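Local structure of 2,3-dehydroadipyl-CoA hydratase (4FZW) at residues B[149-152]-B[153-157]; B[180-183]-B[184-187]. The protein catalyses the reversible hydration of 2,3-dehydroadipyl-CoA to 3-hydroxyadipyl-CoA in the phenylacetate degradation pathway. One frame throughout, in Å; residues are numbered along the deposited sequence.

How the contacts relate
Both contacts are local and lie in series along the chain: contact 1 is a kink within helix 146-162, and contact 2 is the turn that joins strand 180-181 to helix 186-197. Their centres are 25 Å apart and their nearest atoms about 12 Å, so they do not touch. The intervening chain connects them: Val-151 and Leu-155 of contact 1 pack on Ala-174, just after helix 168-173, whose Gln-169 and Gln-172 meet Val-180 of contact 2. Contact 1 faces other copies of the enzyme, whereas contact 2 borders a different protein of the assembly. Each belongs to the scaffold of the crotonase fold.

Contact 1: residues B[149-152]-B[153-157]; sequences RSVG and KSLAS
Val-151 packs its CG2 methyl against the next turn of the helix, 3.7 Å from Leu-155 CB and 4.1 Å from Ala-156 CB. Its chi1 of -41° sends CG2 between its own backbone N and carbonyl carbon, the crowded position, and from there the methyl faces both partners. The Leu-155 chain crosses the valine at an angle, with CD2 lying beside Val-151 CG2 and CB. Ala-174 meets both of these side chains, and Leu-176 also packs on Val-151.

The backbone beneath this cluster is irregular. Gly-152 has a positive phi (86°, with psi 164°), a conformation open mainly to glycine, and the helix kinks there: the N atoms of Lys-153 and Ser-154 have no bond to the turn before. Water 1 bridges the break, donating to Val-151 O at 2.8 Å and accepting from Leu-155 N at 2.9 Å. One residue on, Ala-156 N makes a direct but weak bond of 3.3 Å to Gly-152 O. Regular pairing resumes at Lys-153 O, which accepts from both Ser-157 N and, at 2.7 Å, Ser-157 OG.

From the kink itself, Lys-153 NZ bonds to Leu-115 O and Cys-117 O of a neighbouring subunit, and Ser-154 OG to Val-120 N and Ser-178 OG of that neighbouring subunit. The water thus replaces a missing direct helix bond, while Lys-153 and Ser-154 carry polar bonds across the interface.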
# COMPACT_ATOMS: atom_id res chain seq x y z
N ARG B 149 -10.85 1.13 11.48
CA ARG B 149 -9.77 2.10 11.42
C ARG B 149 -9.75 3.05 12.63
O ARG B 149 -8.72 3.63 12.95
CB ARG B 149 -9.78 2.88 10.08
CG ARG B 149 -9.12 2.08 8.95
CD ARG B 149 -9.15 2.82 7.61
NE ARG B 149 -8.37 2.12 6.59
CZ ARG B 149 -8.80 1.07 5.89
NH1 ARG B 149 -10.02 0.58 6.09
NH2 ARG B 149 -8.02 0.49 4.99
N SER B 150 -10.88 3.18 13.31
CA SER B 150 -10.93 4.12 14.43
C SER B 150 -11.27 3.51 15.80
O SER B 150 -11.11 4.17 16.79
CB SER B 150 -11.88 5.28 14.14
OG SER B 150 -13.23 4.86 14.12
N VAL B 151 -11.71 2.25 15.85
CA VAL B 151 -11.99 1.60 17.14
C VAL B 151 -11.32 0.23 17.35
O VAL B 151 -11.56 -0.42 18.36
CB VAL B 151 -13.52 1.46 17.42
CG1 VAL B 151 -14.25 2.71 17.00
CG2 VAL B 151 -14.10 0.22 16.76
N GLY B 152 -10.47 -0.19 16.42
CA GLY B 152 -9.72 -1.43 16.60
C GLY B 152 -10.48 -2.67 16.14
O GLY B 152 -11.70 -2.64 15.97
N LYS B 153 -9.76 -3.78 15.97
CA LYS B 153 -10.37 -4.97 15.39
C LYS B 153 -11.43 -5.65 16.25
O LYS B 153 -12.39 -6.23 15.75
CB LYS B 153 -9.29 -5.99 14.97
CG LYS B 153 -9.71 -6.76 13.73
CD LYS B 153 -9.37 -8.22 13.84
CE LYS B 153 -7.99 -8.40 14.40
NZ LYS B 153 -7.55 -9.81 14.43
N SER B 154 -11.25 -5.59 17.56
CA SER B 154 -12.13 -6.34 18.43
C SER B 154 -13.52 -5.73 18.44
O SER B 154 -14.50 -6.42 18.13
CB SER B 154 -11.55 -6.49 19.83
OG SER B 154 -12.06 -7.69 20.40
N LEU B 155 -13.61 -4.45 18.75
CA LEU B 155 -14.91 -3.78 18.81
C LEU B 155 -15.62 -3.75 17.45
O LEU B 155 -16.78 -4.09 17.36
CB LEU B 155 -14.78 -2.37 19.38
CG LEU B 155 -16.15 -1.72 19.61
CD1 LEU B 155 -17.04 -2.60 20.51
CD2 LEU B 155 -16.01 -0.30 20.21
N ALA B 156 -14.91 -3.31 16.41
CA ALA B 156 -15.38 -3.37 15.02
C ALA B 156 -15.91 -4.73 14.59
O ALA B 156 -16.99 -4.82 14.02
CB ALA B 156 -14.29 -2.89 14.04
N SER B 157 -15.15 -5.80 14.83
CA SER B 157 -15.61 -7.11 14.35
C SER B 157 -16.87 -7.54 15.12
O SER B 157 -17.81 -8.10 14.56
CB SER B 157 -14.51 -8.15 14.47
OG SER B 157 -13.36 -7.77 13.75
O HOH W 1 -11.15 -3.02 19.26

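Contact 2: residues B[180-183]-B[184-187]; sequences VFPS and DLTL
Pro-182 O gathers the backbone of the turn: Leu-185 N bonds to it at 2.6 Å, and Thr-186 N adds a weak bond of 3.1 Å with an N-H...O angle of only 120°. The leucine N-H comes from above the carbonyl plane, 36° out of it. With Ser-183 and Asp-184 at the two corners, this i to i+3 bond closes a type I beta turn that carries the chain from strand 180-181 into helix 186-197.

Among the polar side chains, Thr-186 folds back over the turn. Its chi1 of -41° sets Thr-186 OG1 anti to the carbonyl carbon, 3.3 Å from Ser-183 O. The principal partner of this hydroxyl is Asn-103 OD1, while Asn-103 ND2 makes a weak bond to Ser-183 O, so one amide side chain touches a corner of the turn and the first residue of the helix.

Apolar packing is lighter. The Leu-185 CD1 methyl meets Pro-182 CB at 4.1 Å. The Phe-181 ring lies obliquely by Thr-186 CA and makes an edge-to-face stack with Tyr-189 further along the helix. Separately, Leu-185 CB lies 3.4 Å from Pro-182 O.

Pro-182, Asp-184 and Leu-185 also pack against a chain of another protein.

The sound bonds are therefore Leu-185 N to Pro-182 O and Thr-186 OG1 to Asn-103 OD1; two weak ones supplement them where strand passes into helix.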
# COMPACT_ATOMS: atom_id res chain seq x y z
N VAL B 180 -19.17 13.92 23.77
CA VAL B 180 -20.48 13.49 24.24
C VAL B 180 -21.13 14.61 25.07
O VAL B 180 -20.59 15.04 26.09
CB VAL B 180 -20.39 12.23 25.12
CG1 VAL B 180 -21.77 11.91 25.77
CG2 VAL B 180 -19.88 11.06 24.33
N PHE B 181 -22.31 15.08 24.64
CA PHE B 181 -22.98 16.17 25.34
C PHE B 181 -24.39 15.75 25.70
O PHE B 181 -24.90 14.76 25.16
CB PHE B 181 -23.05 17.44 24.48
CG PHE B 181 -21.71 18.01 24.10
CD1 PHE B 181 -20.83 18.47 25.06
CD2 PHE B 181 -21.35 18.10 22.76
CE1 PHE B 181 -19.59 19.00 24.70
CE2 PHE B 181 -20.13 18.63 22.39
CZ PHE B 181 -19.25 19.08 23.35
N PRO B 182 -25.01 16.51 26.63
CA PRO B 182 -26.46 16.41 26.85
C PRO B 182 -27.21 16.60 25.53
O PRO B 182 -27.00 17.56 24.80
CB PRO B 182 -26.75 17.57 27.83
CG PRO B 182 -25.52 17.70 28.61
CD PRO B 182 -24.35 17.31 27.68
N SER B 183 -28.09 15.65 25.27
CA SER B 183 -28.95 15.64 24.10
C SER B 183 -29.49 16.99 23.63
O SER B 183 -29.58 17.25 22.43
CB SER B 183 -30.10 14.67 24.34
OG SER B 183 -29.59 13.41 24.72
N ASP B 184 -29.87 17.85 24.56
CA ASP B 184 -30.47 19.12 24.21
C ASP B 184 -29.41 20.12 23.80
O ASP B 184 -29.74 21.21 23.33
CB ASP B 184 -31.32 19.65 25.36
CG ASP B 184 -32.46 18.70 25.74
OD1 ASP B 184 -32.92 17.93 24.87
OD2 ASP B 184 -32.88 18.73 26.92
N LEU B 185 -28.14 19.74 23.96
CA LEU B 185 -27.01 20.61 23.62
C LEU B 185 -26.10 20.14 22.46
O LEU B 185 -25.24 20.89 21.99
CB LEU B 185 -26.16 20.83 24.87
CG LEU B 185 -26.92 21.70 25.85
CD1 LEU B 185 -26.28 21.62 27.23
CD2 LEU B 185 -26.98 23.12 25.30
N THR B 186 -26.30 18.90 22.05
CA THR B 186 -25.47 18.25 21.07
C THR B 186 -25.30 19.09 19.81
O THR B 186 -24.19 19.46 19.46
CB THR B 186 -26.05 16.91 20.60
OG1 THR B 186 -26.59 16.19 21.72
CG2 THR B 186 -24.96 16.09 19.86
N LEU B 187 -26.42 19.38 19.15
CA LEU B 187 -26.47 20.14 17.91
C LEU B 187 -25.85 21.51 18.12
O LEU B 187 -24.98 21.94 17.37
CB LEU B 187 -27.93 20.28 17.44
CG LEU B 187 -28.19 21.11 16.19
CD1 LEU B 187 -27.15 20.74 15.10
CD2 LEU B 187 -29.63 20.91 15.71